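Local coordinates for putative ABC-transporter ATP-binding protein (Alicyclobacillus acidocaldarius, PDB 1Z47) that probably binds and hydrolyses ATP to power sulfate transport, as the ATPase subunit of a putative ABC transporter, at residues I15-V20 with V34-R39; A62-P67 with L82-R87; V92-A97 with F169-A174; Q165-D170 with V197-V202; L184-R189 with A209-D214. All coordinates share one frame; numbering follows the deposited sequence.

All five contacts lie within the nucleotide-binding domain. Interaction 1 belongs to its antiparallel sheet, and Ile15 CD1 packs on Val166 CG1 of interaction 4 at 3.6 Å. Interactions 3 and 4 share strand 166-170 and its residues Phe169 and Asp170, with centres about 11 Å apart. Interaction 2 reaches both through the end of helix 54-62: Ala62 CB meets Leu168 CD1 at 3.7 Å, and Leu64 CD1 meets Phe93 CE2 at the same distance. Interaction 5 covers the face bearing Phe201, whose CZ comes 3.4 Å from Val212 CG2. Asp170 and Val202 touch residues of a probable Walker A loop, so interactions 3 and 4 border the probable nucleotide site.

Interaction 1: I15-V20 with V34-R39; sequences IEFVGV and VSFQIR
Phe17 and Phe36 make an offset stack inside an antiparallel strand pair, 15-22 with 34-38, of the beta subdomain sheet in this ABC-type ATPase. Their ring planes are 25° apart, and Phe36 CZ rides over one face of the Phe17 ring, 3.4 Å from Phe17 CG. With CG between the backbone N and the carbonyl carbon (chi1 56°), the Phe36 ring leans toward the neighbouring strand, and Phe17 CB sits over its face. On the same side of the sheet Ile15 CB meets Ile38 CB at 4.1 Å. Beneath the side chains, Ile38 N donates to Ile15 O at 2.8 Å, and Phe17 N donates to Phe36 O at 3.1 Å. Ile57, Leu60 and Ile61 of helix 54-62 pack on Phe17, while Leu217 touches Phe36. Farther along, Gly19 and Val20 both face Val34 in a G1 beta bulge. Positive phi at Gly19 favours glycine there and accompanies a 2.8 Å hydrogen bond from Gly19 N to Ser35 OG.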
# COMPACT_ATOMS: atom_id res chain seq x y z
N ILE B 15 -1.59 25.39 -14.18
CA ILE B 15 -0.88 25.80 -12.96
C ILE B 15 0.61 26.00 -13.18
O ILE B 15 1.25 25.23 -13.91
CB ILE B 15 -1.05 24.76 -11.82
CG1 ILE B 15 -2.52 24.36 -11.66
CG2 ILE B 15 -0.55 25.36 -10.51
CD1 ILE B 15 -2.77 23.35 -10.54
N GLU B 16 1.18 27.03 -12.56
CA GLU B 16 2.61 27.26 -12.71
C GLU B 16 3.24 27.91 -11.50
O GLU B 16 2.69 28.84 -10.89
CB GLU B 16 2.90 28.11 -13.96
CG GLU B 16 4.41 28.35 -14.18
CD GLU B 16 4.74 28.97 -15.55
OE1 GLU B 16 5.95 29.19 -15.81
OE2 GLU B 16 3.82 29.23 -16.35
N PHE B 17 4.39 27.39 -11.12
CA PHE B 17 5.13 27.96 -10.01
C PHE B 17 6.34 28.65 -10.62
O PHE B 17 7.01 28.09 -11.49
CB PHE B 17 5.59 26.87 -9.02
CG PHE B 17 4.59 26.57 -7.92
CD1 PHE B 17 5.03 26.20 -6.65
CD2 PHE B 17 3.22 26.65 -8.17
CE1 PHE B 17 4.11 25.90 -5.63
CE2 PHE B 17 2.30 26.36 -7.16
CZ PHE B 17 2.74 25.98 -5.89
N VAL B 18 6.62 29.87 -10.17
CA VAL B 18 7.76 30.63 -10.68
C VAL B 18 8.69 30.94 -9.51
O VAL B 18 8.39 31.82 -8.69
CB VAL B 18 7.30 31.96 -11.33
CG1 VAL B 18 8.53 32.75 -11.82
CG2 VAL B 18 6.38 31.66 -12.49
N GLY B 19 9.79 30.20 -9.44
CA GLY B 19 10.76 30.40 -8.38
C GLY B 19 10.11 30.55 -7.02
O GLY B 19 10.44 31.45 -6.25
N VAL B 20 9.18 29.64 -6.72
CA VAL B 20 8.46 29.67 -5.46
C VAL B 20 9.33 29.15 -4.34
O VAL B 20 9.96 28.10 -4.44
CB VAL B 20 7.17 28.84 -5.54
CG1 VAL B 20 6.48 28.84 -4.19
CG2 VAL B 20 6.25 29.41 -6.64
N VAL B 34 11.14 26.43 -6.34
CA VAL B 34 10.55 25.51 -7.30
C VAL B 34 9.80 26.14 -8.46
O VAL B 34 9.13 27.15 -8.30
CB VAL B 34 9.62 24.53 -6.54
CG1 VAL B 34 8.84 23.64 -7.51
CG2 VAL B 34 10.47 23.68 -5.58
N SER B 35 9.94 25.53 -9.64
CA SER B 35 9.25 25.98 -10.84
C SER B 35 8.80 24.79 -11.67
O SER B 35 9.55 23.85 -11.90
CB SER B 35 10.18 26.86 -11.69
OG SER B 35 10.54 28.03 -10.98
N PHE B 36 7.54 24.81 -12.12
CA PHE B 36 7.02 23.73 -12.93
C PHE B 36 5.77 24.23 -13.62
O PHE B 36 5.18 25.24 -13.22
CB PHE B 36 6.69 22.49 -12.08
CG PHE B 36 5.73 22.75 -10.94
CD1 PHE B 36 4.37 22.94 -11.18
CD2 PHE B 36 6.20 22.84 -9.63
CE1 PHE B 36 3.49 23.21 -10.13
CE2 PHE B 36 5.33 23.11 -8.57
CZ PHE B 36 3.96 23.30 -8.82
N GLN B 37 5.36 23.52 -14.65
CA GLN B 37 4.16 23.89 -15.37
C GLN B 37 3.28 22.66 -15.52
O GLN B 37 3.71 21.66 -16.11
CB GLN B 37 4.50 24.42 -16.76
CG GLN B 37 5.59 25.48 -16.80
CD GLN B 37 5.71 26.11 -18.18
OE1 GLN B 37 4.89 26.95 -18.56
NE2 GLN B 37 6.71 25.69 -18.93
N ILE B 38 2.07 22.74 -14.99
CA ILE B 38 1.12 21.63 -15.11
C ILE B 38 0.14 21.95 -16.24
O ILE B 38 -0.40 23.06 -16.30
CB ILE B 38 0.36 21.42 -13.77
CG1 ILE B 38 1.33 20.84 -12.72
CG2 ILE B 38 -0.81 20.48 -13.97
CD1 ILE B 38 0.73 20.71 -11.32
N ARG B 39 -0.06 20.99 -17.14
CA ARG B 39 -0.96 21.16 -18.28
C ARG B 39 -2.45 21.11 -17.93
O ARG B 39 -2.87 20.52 -16.93
CB ARG B 39 -0.65 20.09 -19.33
CG ARG B 39 0.84 19.91 -19.63
CD ARG B 39 1.08 18.87 -20.73
NE ARG B 39 0.87 19.43 -22.07
CZ ARG B 39 0.86 18.72 -23.19
NH1 ARG B 39 0.66 19.33 -24.35
NH2 ARG B 39 1.04 17.40 -23.16

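Interaction 2: A62-P67 with L82-R87; sequences AGLERP and LPPQKR
Gly63 and Pro84 bring the two loops together with their CA atoms 4.7 Å apart, and Gly63, the first residue to leave helical angles after helix 54-62, has positive phi. A CB at Gly63 would clash with Arg87 NE and be tight against Pro84 N and Leu82 O, so the bare backbone is what permits so close an approach. The guanidinium of Arg87 lies flat against it, one face centred on Gly63 CA, which is 3.4 Å from Arg87 CZ. The arginine arrives as an extended chain from CG to NE and, side-on, gives two hydrogen bonds to one atom of its own loop, Leu82 O: NE at 3.1 Å and NH2 at 3.2 Å. NH1 hydrogen-bonds to Leu60 O near the helix end, and a water joins NH2 to Glu65 O. An alanine in place of this arginine would remove the flat group over Gly63 and is likely to leave Leu82 O and Leu60 O without these donors, freeing the loops to shift. Beside the arginine, Pro84 CG covers the Gly63 carbonyl carbon at 3.7 Å and meets Leu64 CD2 at 4.2 Å. Ala62 O, pressed against Pro84 CA at 3.1 Å, has no polar partner in the model. The arrangement joins the exit of the helix that follows the probable Walker A loop to the loop leading into strand 89-93 of the ABC ATPase fold.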
# COMPACT_ATOMS: atom_id res chain seq x y z
N ALA B 62 -3.47 26.16 -3.25
CA ALA B 62 -4.77 26.47 -2.65
C ALA B 62 -4.84 27.91 -2.15
O ALA B 62 -5.90 28.54 -2.15
CB ALA B 62 -5.06 25.51 -1.50
N GLY B 63 -3.71 28.45 -1.71
CA GLY B 63 -3.71 29.80 -1.20
C GLY B 63 -3.71 29.71 0.31
O GLY B 63 -3.74 30.72 0.99
N LEU B 64 -3.66 28.49 0.82
CA LEU B 64 -3.63 28.28 2.27
C LEU B 64 -2.28 28.74 2.81
O LEU B 64 -2.14 29.00 4.00
CB LEU B 64 -3.87 26.81 2.60
CG LEU B 64 -5.33 26.38 2.38
CD1 LEU B 64 -5.44 24.86 2.35
CD2 LEU B 64 -6.20 26.99 3.50
N GLU B 65 -1.30 28.82 1.92
CA GLU B 65 0.05 29.26 2.26
C GLU B 65 0.46 30.25 1.19
O GLU B 65 -0.03 30.18 0.06
CB GLU B 65 1.02 28.08 2.25
CG GLU B 65 0.77 27.04 3.32
CD GLU B 65 1.17 27.52 4.70
OE1 GLU B 65 0.94 26.78 5.68
OE2 GLU B 65 1.72 28.64 4.81
N ARG B 66 1.36 31.16 1.53
CA ARG B 66 1.83 32.14 0.57
C ARG B 66 3.35 32.06 0.45
O ARG B 66 4.06 31.95 1.45
CB ARG B 66 1.43 33.54 1.02
CG ARG B 66 1.12 34.47 -0.13
CD ARG B 66 -0.39 34.64 -0.31
NE ARG B 66 -1.00 35.40 0.79
CZ ARG B 66 -2.28 35.74 0.84
NH1 ARG B 66 -3.10 35.39 -0.15
NH2 ARG B 66 -2.76 36.42 1.87
N PRO B 67 3.87 32.13 -0.79
CA PRO B 67 5.32 32.06 -1.03
C PRO B 67 6.13 33.25 -0.51
O PRO B 67 5.67 34.39 -0.57
CB PRO B 67 5.41 31.92 -2.55
CG PRO B 67 4.21 32.69 -3.04
CD PRO B 67 3.13 32.28 -2.06
N LEU B 82 -3.83 36.02 -3.83
CA LEU B 82 -5.27 35.87 -3.70
C LEU B 82 -5.60 34.75 -2.71
O LEU B 82 -4.89 33.74 -2.66
CB LEU B 82 -5.90 35.57 -5.06
CG LEU B 82 -5.68 36.67 -6.11
CD1 LEU B 82 -6.18 36.20 -7.46
CD2 LEU B 82 -6.38 37.93 -5.65
N PRO B 83 -6.66 34.92 -1.90
CA PRO B 83 -7.05 33.89 -0.93
C PRO B 83 -7.67 32.67 -1.62
O PRO B 83 -8.02 32.71 -2.80
CB PRO B 83 -8.04 34.63 -0.03
CG PRO B 83 -8.66 35.62 -0.96
CD PRO B 83 -7.46 36.15 -1.70
N PRO B 84 -7.80 31.55 -0.88
CA PRO B 84 -8.38 30.33 -1.44
C PRO B 84 -9.72 30.57 -2.12
O PRO B 84 -9.96 30.09 -3.23
CB PRO B 84 -8.51 29.43 -0.21
CG PRO B 84 -7.38 29.88 0.65
CD PRO B 84 -7.47 31.38 0.54
N GLN B 85 -10.58 31.31 -1.44
CA GLN B 85 -11.92 31.63 -1.94
C GLN B 85 -11.86 32.33 -3.31
O GLN B 85 -12.74 32.15 -4.15
CB GLN B 85 -12.63 32.55 -0.95
CG GLN B 85 -12.02 33.95 -0.90
CD GLN B 85 -12.67 34.85 0.13
OE1 GLN B 85 -12.55 34.61 1.33
NE2 GLN B 85 -13.35 35.89 -0.34
N LYS B 86 -10.80 33.12 -3.51
CA LYS B 86 -10.60 33.88 -4.74
C LYS B 86 -9.99 33.08 -5.90
O LYS B 86 -9.85 33.60 -7.01
CB LYS B 86 -9.72 35.10 -4.44
CG LYS B 86 -9.48 36.04 -5.61
CD LYS B 86 -10.79 36.60 -6.18
CE LYS B 86 -10.51 37.75 -7.14
NZ LYS B 86 -9.92 38.94 -6.44
N ARG B 87 -9.64 31.83 -5.65
CA ARG B 87 -9.05 31.02 -6.72
C ARG B 87 -10.06 30.04 -7.27
O ARG B 87 -11.02 29.65 -6.59
CB ARG B 87 -7.81 30.28 -6.20
CG ARG B 87 -6.77 31.20 -5.55
CD ARG B 87 -5.47 30.48 -5.22
NE ARG B 87 -4.50 31.37 -4.57
CZ ARG B 87 -3.23 31.05 -4.33
NH1 ARG B 87 -2.75 29.87 -4.70
NH2 ARG B 87 -2.43 31.93 -3.74
O HOH W 1 0.12 30.81 -2.49

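Interaction 3: V92-A97 with F169-A174; sequences VFQNYA and FDEPFA
Val92 O receives the backbone N-H of Asp170 at 3.3 Å, and two other groups crowd the same oxygen: the CA of Phe169, in a CA-H...O contact at 3.4 Å, and Pro172 CB at 3.6 Å. This links the ends of two parallel strands, 89-93 and 166-170, whose side chains pair on alternate faces. On one face Asp170 CB stands over the centre of the Phe93 ring, 3.7 Å from its centroid, a CH-pi contact in which ring and carboxylate planes are 78° apart. In Asp170, CG anti to the backbone N (chi1 -167°) carries the carboxylate to the CD2/CE2 side of the ring, where OD1 accepts a hydrogen bond from a water at 2.8 Å. On the other face Val92 lies alongside Phe169, with Val92 CB 3.6 Å from Phe169 CD2. Beyond the strand ends, Gln94 CB rests against Pro172 CA at 4.0 Å, and a type I turn runs from Glu171 to Ala174. Asp170 also touches Thr55 of the probable Walker A loop. Phe169 and Asp170, followed by Glu171, fit the end of a Walker B motif, and Gln94 probably belongs to the Q-loop, as in other ABC ATPases.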
# COMPACT_ATOMS: atom_id res chain seq x y z
N VAL B 92 -10.57 18.76 -1.68
CA VAL B 92 -11.01 17.45 -1.21
C VAL B 92 -9.89 17.06 -0.23
O VAL B 92 -8.96 16.32 -0.58
CB VAL B 92 -11.10 16.41 -2.35
CG1 VAL B 92 -11.75 15.13 -1.84
CG2 VAL B 92 -11.89 16.98 -3.53
N PHE B 93 -9.97 17.61 0.97
CA PHE B 93 -8.95 17.39 2.00
C PHE B 93 -9.36 16.46 3.13
O PHE B 93 -10.55 16.27 3.40
CB PHE B 93 -8.56 18.74 2.63
CG PHE B 93 -7.60 19.56 1.80
CD1 PHE B 93 -7.60 19.48 0.40
CD2 PHE B 93 -6.74 20.47 2.42
CE1 PHE B 93 -6.76 20.29 -0.36
CE2 PHE B 93 -5.89 21.29 1.67
CZ PHE B 93 -5.90 21.20 0.27
N GLN B 94 -8.36 15.88 3.79
CA GLN B 94 -8.60 14.99 4.92
C GLN B 94 -8.90 15.96 6.07
O GLN B 94 -9.54 15.60 7.06
CB GLN B 94 -7.33 14.18 5.24
CG GLN B 94 -7.55 13.04 6.25
CD GLN B 94 -6.26 12.36 6.69
OE1 GLN B 94 -5.47 11.90 5.87
NE2 GLN B 94 -6.04 12.31 8.00
N ASN B 95 -8.44 17.20 5.90
CA ASN B 95 -8.61 18.30 6.85
C ASN B 95 -10.07 18.74 6.89
O ASN B 95 -10.51 19.44 7.80
CB ASN B 95 -7.71 19.47 6.40
CG ASN B 95 -7.84 20.70 7.28
OD1 ASN B 95 -8.93 21.25 7.45
ND2 ASN B 95 -6.72 21.14 7.83
N TYR B 96 -10.82 18.32 5.88
CA TYR B 96 -12.23 18.66 5.74
C TYR B 96 -13.15 17.79 6.59
O TYR B 96 -12.71 17.00 7.44
CB TYR B 96 -12.63 18.52 4.26
CG TYR B 96 -13.44 19.66 3.68
CD1 TYR B 96 -13.45 19.89 2.31
CD2 TYR B 96 -14.21 20.49 4.50
CE1 TYR B 96 -14.20 20.92 1.76
CE2 TYR B 96 -14.98 21.52 3.96
CZ TYR B 96 -14.96 21.73 2.58
OH TYR B 96 -15.72 22.73 2.03
N ALA B 97 -14.45 17.95 6.36
CA ALA B 97 -15.45 17.19 7.07
C ALA B 97 -16.79 17.59 6.48
O ALA B 97 -17.11 18.77 6.39
CB ALA B 97 -15.42 17.53 8.55
N PHE B 169 -6.25 17.36 -3.92
CA PHE B 169 -6.51 16.28 -2.96
C PHE B 169 -5.37 16.18 -1.94
O PHE B 169 -4.22 16.03 -2.33
CB PHE B 169 -6.62 14.93 -3.68
CG PHE B 169 -7.76 14.86 -4.66
CD1 PHE B 169 -7.67 15.45 -5.91
CD2 PHE B 169 -8.95 14.21 -4.30
CE1 PHE B 169 -8.74 15.41 -6.80
CE2 PHE B 169 -10.02 14.15 -5.18
CZ PHE B 169 -9.92 14.75 -6.44
N ASP B 170 -5.67 16.30 -0.66
CA ASP B 170 -4.62 16.17 0.35
C ASP B 170 -4.78 14.86 1.13
O ASP B 170 -5.33 14.87 2.24
CB ASP B 170 -4.64 17.35 1.32
CG ASP B 170 -3.38 17.42 2.18
OD1 ASP B 170 -3.35 18.28 3.09
OD2 ASP B 170 -2.42 16.64 1.95
N GLU B 171 -4.31 13.75 0.55
CA GLU B 171 -4.36 12.42 1.17
C GLU B 171 -5.70 12.19 1.86
O GLU B 171 -5.76 11.71 3.00
CB GLU B 171 -3.24 12.27 2.21
CG GLU B 171 -3.41 13.18 3.42
CD GLU B 171 -2.44 12.88 4.56
OE1 GLU B 171 -2.47 11.74 5.09
OE2 GLU B 171 -1.67 13.80 4.92
N PRO B 172 -6.81 12.53 1.17
CA PRO B 172 -8.14 12.35 1.76
C PRO B 172 -8.52 10.91 2.12
O PRO B 172 -9.46 10.68 2.88
CB PRO B 172 -9.07 12.93 0.68
CG PRO B 172 -8.33 12.58 -0.59
CD PRO B 172 -6.91 12.95 -0.24
N PHE B 173 -7.77 9.95 1.60
CA PHE B 173 -8.08 8.54 1.82
C PHE B 173 -7.28 7.83 2.92
O PHE B 173 -7.37 6.62 3.07
CB PHE B 173 -7.95 7.80 0.48
CG PHE B 173 -8.76 8.44 -0.64
CD1 PHE B 173 -8.36 8.32 -1.97
CD2 PHE B 173 -9.91 9.17 -0.35
CE1 PHE B 173 -9.09 8.93 -2.99
CE2 PHE B 173 -10.65 9.78 -1.37
CZ PHE B 173 -10.24 9.66 -2.69
N ALA B 174 -6.51 8.59 3.69
CA ALA B 174 -5.75 8.00 4.79
C ALA B 174 -6.76 7.57 5.85
O ALA B 174 -7.89 8.08 5.89
CB ALA B 174 -4.77 9.01 5.37
O HOH W 2 -5.68 17.84 4.50

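Interaction 4: Q165-D170 with V197-V202; sequences QVLLFD and VTSVFV
Leu168 and Val200 lie side by side on one face of two parallel strands, pointing the same way, with Leu168 CD2 3.9 Å from Val200 CB. Farther along this face Asp170 and Val202 repeat the arrangement, and Asp170 OD2 comes 4.0 Å from Val202 CB. The opposite face carries Leu167 with Ser199 and Phe169 with Phe201. The two phenylalanines touch at the root, CB to CB at 3.7 Å. The Phe201 ring leads away, its CG set between backbone N and carbonyl carbon (chi1 65°), while the Phe169 ring presents its edge to Val200 O. Leu167 CB meets Ser199 OG at 3.5 Å, a hydroxyl that hydrogen-bonds to His192 ND1 of the connecting helix. Backbone bonds form a ladder: Leu167 N to Thr198 O (2.8 Å), Val200 N to Leu167 O and Phe169 N to Val200 O (2.9 Å). Helix 178-195 joins the strands in a beta-alpha-beta crossover; strands 89-93 and 43-47 flank the pair, and helix 54-62 packs on the face bearing Leu168 and Val202.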
# COMPACT_ATOMS: atom_id res chain seq x y z
N GLN B 165 -11.70 25.16 -11.40
CA GLN B 165 -10.73 25.03 -12.48
C GLN B 165 -9.71 23.96 -12.06
O GLN B 165 -9.27 23.12 -12.87
CB GLN B 165 -9.95 26.33 -12.68
CG GLN B 165 -10.52 27.35 -13.66
CD GLN B 165 -9.54 28.50 -13.88
OE1 GLN B 165 -8.42 28.30 -14.35
NE2 GLN B 165 -9.96 29.72 -13.52
N VAL B 166 -9.34 24.02 -10.79
CA VAL B 166 -8.37 23.09 -10.21
C VAL B 166 -8.97 22.30 -9.05
O VAL B 166 -9.73 22.82 -8.24
CB VAL B 166 -7.11 23.85 -9.73
CG1 VAL B 166 -6.07 22.84 -9.24
CG2 VAL B 166 -6.51 24.69 -10.88
N LEU B 167 -8.60 21.03 -8.99
CA LEU B 167 -9.07 20.12 -7.96
C LEU B 167 -7.81 19.67 -7.17
O LEU B 167 -6.86 19.16 -7.76
CB LEU B 167 -9.75 18.94 -8.65
CG LEU B 167 -10.87 18.17 -7.94
CD1 LEU B 167 -12.00 19.13 -7.56
CD2 LEU B 167 -11.39 17.08 -8.88
N LEU B 168 -7.81 19.91 -5.86
CA LEU B 168 -6.69 19.53 -4.99
C LEU B 168 -7.04 18.44 -3.96
O LEU B 168 -7.98 18.59 -3.17
CB LEU B 168 -6.19 20.77 -4.24
CG LEU B 168 -5.86 21.96 -5.15
CD1 LEU B 168 -5.38 23.13 -4.30
CD2 LEU B 168 -4.80 21.54 -6.17
N PHE B 169 -6.25 17.36 -3.92
CA PHE B 169 -6.51 16.28 -2.96
C PHE B 169 -5.37 16.18 -1.94
O PHE B 169 -4.22 16.03 -2.33
CB PHE B 169 -6.62 14.93 -3.68
CG PHE B 169 -7.76 14.86 -4.66
CD1 PHE B 169 -7.67 15.45 -5.91
CD2 PHE B 169 -8.95 14.21 -4.30
CE1 PHE B 169 -8.74 15.41 -6.80
CE2 PHE B 169 -10.02 14.15 -5.18
CZ PHE B 169 -9.92 14.75 -6.44
N ASP B 170 -5.67 16.30 -0.66
CA ASP B 170 -4.62 16.17 0.35
C ASP B 170 -4.78 14.86 1.13
O ASP B 170 -5.33 14.87 2.24
CB ASP B 170 -4.64 17.35 1.32
CG ASP B 170 -3.38 17.42 2.18
OD1 ASP B 170 -3.35 18.28 3.09
OD2 ASP B 170 -2.42 16.64 1.95
N VAL B 197 -11.22 18.34 -15.63
CA VAL B 197 -10.57 19.35 -14.80
C VAL B 197 -9.05 19.10 -14.68
O VAL B 197 -8.53 18.15 -15.25
CB VAL B 197 -11.19 19.33 -13.38
CG1 VAL B 197 -10.76 20.53 -12.56
CG2 VAL B 197 -12.70 19.29 -13.51
N THR B 198 -8.36 19.97 -13.95
CA THR B 198 -6.92 19.85 -13.70
C THR B 198 -6.83 19.38 -12.25
O THR B 198 -7.38 20.02 -11.35
CB THR B 198 -6.21 21.23 -13.82
OG1 THR B 198 -6.36 21.73 -15.16
CG2 THR B 198 -4.71 21.10 -13.49
N SER B 199 -6.14 18.27 -12.00
CA SER B 199 -6.07 17.75 -10.63
C SER B 199 -4.65 17.50 -10.11
O SER B 199 -3.79 17.04 -10.86
CB SER B 199 -6.87 16.45 -10.56
OG SER B 199 -8.24 16.63 -10.86
N VAL B 200 -4.44 17.80 -8.84
CA VAL B 200 -3.14 17.60 -8.19
C VAL B 200 -3.41 16.88 -6.86
O VAL B 200 -4.29 17.28 -6.10
CB VAL B 200 -2.44 18.94 -7.85
CG1 VAL B 200 -0.97 18.67 -7.45
CG2 VAL B 200 -2.48 19.90 -9.04
N PHE B 201 -2.65 15.82 -6.57
CA PHE B 201 -2.86 15.11 -5.31
C PHE B 201 -1.51 14.86 -4.66
O PHE B 201 -0.48 14.80 -5.33
CB PHE B 201 -3.63 13.80 -5.55
CG PHE B 201 -2.88 12.78 -6.36
CD1 PHE B 201 -2.13 11.78 -5.73
CD2 PHE B 201 -2.95 12.80 -7.75
CE1 PHE B 201 -1.49 10.80 -6.49
CE2 PHE B 201 -2.31 11.84 -8.52
CZ PHE B 201 -1.57 10.83 -7.90
N VAL B 202 -1.52 14.73 -3.34
CA VAL B 202 -0.31 14.51 -2.56
C VAL B 202 -0.22 13.04 -2.20
O VAL B 202 -1.24 12.40 -1.91
CB VAL B 202 -0.36 15.37 -1.26
CG1 VAL B 202 0.62 14.84 -0.22
CG2 VAL B 202 -0.04 16.85 -1.61
O HOH W 3 -3.75 12.62 -2.30

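Interaction 5: L184-R189 with A209-D214; sequences LRTFVR and ALEVAD
Glu211 sets OE2 over one face of the Arg185 guanidinium, 2.7 Å from NH1. The oxygen lies well out of that plane, so this salt bridge rests on charge alone, and the two flat groups are 63° apart. Glu211 OE1 pairs with Lys309 of the second subunit. Val212 follows, its CG1 packed 4.1 Å from Arg185 CD. Its carbonyl O, near the end of helix 206-212, accepts from Arg189 NH1 in the guanidinium plane; the modelled 2.5 Å is shorter than expected, its exact length doubtful. Ala213 leaves the helix, and Asp214 then offers OD2 to the far end of the Arg189 guanidinium, between NH1 and NH2, a salt bridge in which NH2 meets the syn side at 3.2 Å; the NH1 bond is weak. Asp214 OD1 is taken up by Met43 N. Arg189 reaches both sites through a chain bent at chi2 and chi3, and its NH2 also pairs with Asp193. A leucine in its place would probably leave Val212 O without this donor and deprive Asp214 OD2 of its positive mate. The contact ties the middle of helix 178-195 to the exit of helix 206-212, beside Met43 of strand 43-47 and Phe201 of strand 198-203.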
# COMPACT_ATOMS: atom_id res chain seq x y z
N LEU B 184 -11.44 3.72 -4.30
CA LEU B 184 -11.56 5.17 -4.36
C LEU B 184 -10.67 5.83 -5.41
O LEU B 184 -11.12 6.69 -6.19
CB LEU B 184 -11.28 5.78 -2.98
CG LEU B 184 -12.46 5.79 -2.01
CD1 LEU B 184 -12.07 6.49 -0.73
CD2 LEU B 184 -13.66 6.50 -2.68
N ARG B 185 -9.39 5.46 -5.45
CA ARG B 185 -8.51 6.10 -6.43
C ARG B 185 -8.98 5.81 -7.84
O ARG B 185 -8.84 6.66 -8.71
CB ARG B 185 -7.06 5.63 -6.26
CG ARG B 185 -6.85 4.18 -6.56
CD ARG B 185 -5.35 3.86 -6.62
NE ARG B 185 -5.07 2.46 -6.31
CZ ARG B 185 -5.71 1.42 -6.85
NH1 ARG B 185 -6.68 1.59 -7.73
NH2 ARG B 185 -5.37 0.19 -6.48
N THR B 186 -9.55 4.63 -8.08
CA THR B 186 -10.04 4.31 -9.42
C THR B 186 -11.24 5.19 -9.74
O THR B 186 -11.44 5.60 -10.89
CB THR B 186 -10.42 2.81 -9.53
OG1 THR B 186 -9.23 2.01 -9.49
CG2 THR B 186 -11.15 2.52 -10.83
N PHE B 187 -12.02 5.51 -8.72
CA PHE B 187 -13.20 6.35 -8.91
C PHE B 187 -12.80 7.79 -9.19
O PHE B 187 -13.33 8.42 -10.12
CB PHE B 187 -14.07 6.29 -7.66
CG PHE B 187 -15.24 7.19 -7.71
CD1 PHE B 187 -16.20 7.04 -8.69
CD2 PHE B 187 -15.40 8.20 -6.76
CE1 PHE B 187 -17.30 7.89 -8.74
CE2 PHE B 187 -16.48 9.04 -6.80
CZ PHE B 187 -17.44 8.88 -7.79
N VAL B 188 -11.88 8.31 -8.38
CA VAL B 188 -11.40 9.68 -8.53
C VAL B 188 -10.83 9.85 -9.94
O VAL B 188 -11.04 10.88 -10.58
CB VAL B 188 -10.29 10.02 -7.49
CG1 VAL B 188 -9.55 11.28 -7.92
CG2 VAL B 188 -10.91 10.22 -6.09
N ARG B 189 -10.12 8.83 -10.42
CA ARG B 189 -9.56 8.89 -11.77
C ARG B 189 -10.68 8.94 -12.81
O ARG B 189 -10.67 9.78 -13.70
CB ARG B 189 -8.64 7.69 -12.05
CG ARG B 189 -7.94 7.73 -13.43
CD ARG B 189 -6.85 8.81 -13.58
NE ARG B 189 -6.85 9.37 -14.94
CZ ARG B 189 -5.80 9.88 -15.58
NH1 ARG B 189 -4.60 9.93 -15.02
NH2 ARG B 189 -5.96 10.37 -16.80
N ALA B 209 1.03 6.79 -7.24
CA ALA B 209 1.39 7.80 -8.23
C ALA B 209 1.44 7.20 -9.64
O ALA B 209 0.90 7.76 -10.58
CB ALA B 209 2.72 8.45 -7.85
N LEU B 210 2.09 6.06 -9.80
CA LEU B 210 2.19 5.43 -11.12
C LEU B 210 0.82 5.04 -11.65
O LEU B 210 0.54 5.10 -12.85
CB LEU B 210 3.05 4.16 -11.09
CG LEU B 210 4.54 4.26 -10.72
CD1 LEU B 210 5.10 2.83 -10.57
CD2 LEU B 210 5.31 5.04 -11.78
N GLU B 211 -0.04 4.60 -10.73
CA GLU B 211 -1.36 4.15 -11.09
C GLU B 211 -2.33 5.18 -11.63
O GLU B 211 -3.05 4.92 -12.60
CB GLU B 211 -2.01 3.47 -9.91
CG GLU B 211 -3.48 3.23 -10.14
CD GLU B 211 -3.83 1.77 -10.22
OE1 GLU B 211 -2.98 0.95 -10.65
OE2 GLU B 211 -4.98 1.44 -9.86
N VAL B 212 -2.38 6.35 -11.00
CA VAL B 212 -3.35 7.34 -11.44
C VAL B 212 -2.85 8.62 -12.07
O VAL B 212 -3.61 9.29 -12.76
CB VAL B 212 -4.33 7.72 -10.29
CG1 VAL B 212 -5.00 6.47 -9.72
CG2 VAL B 212 -3.59 8.45 -9.21
N ALA B 213 -1.58 8.97 -11.88
CA ALA B 213 -1.09 10.24 -12.44
C ALA B 213 -0.66 10.24 -13.90
O ALA B 213 -0.15 9.23 -14.42
CB ALA B 213 0.05 10.77 -11.58
N ASP B 214 -0.89 11.37 -14.57
CA ASP B 214 -0.47 11.55 -15.96
C ASP B 214 1.05 11.79 -15.88
O ASP B 214 1.81 11.20 -16.64
CB ASP B 214 -1.18 12.75 -16.58
CG ASP B 214 -2.67 12.49 -16.76
OD1 ASP B 214 -3.48 13.33 -16.34
OD2 ASP B 214 -3.00 11.45 -17.34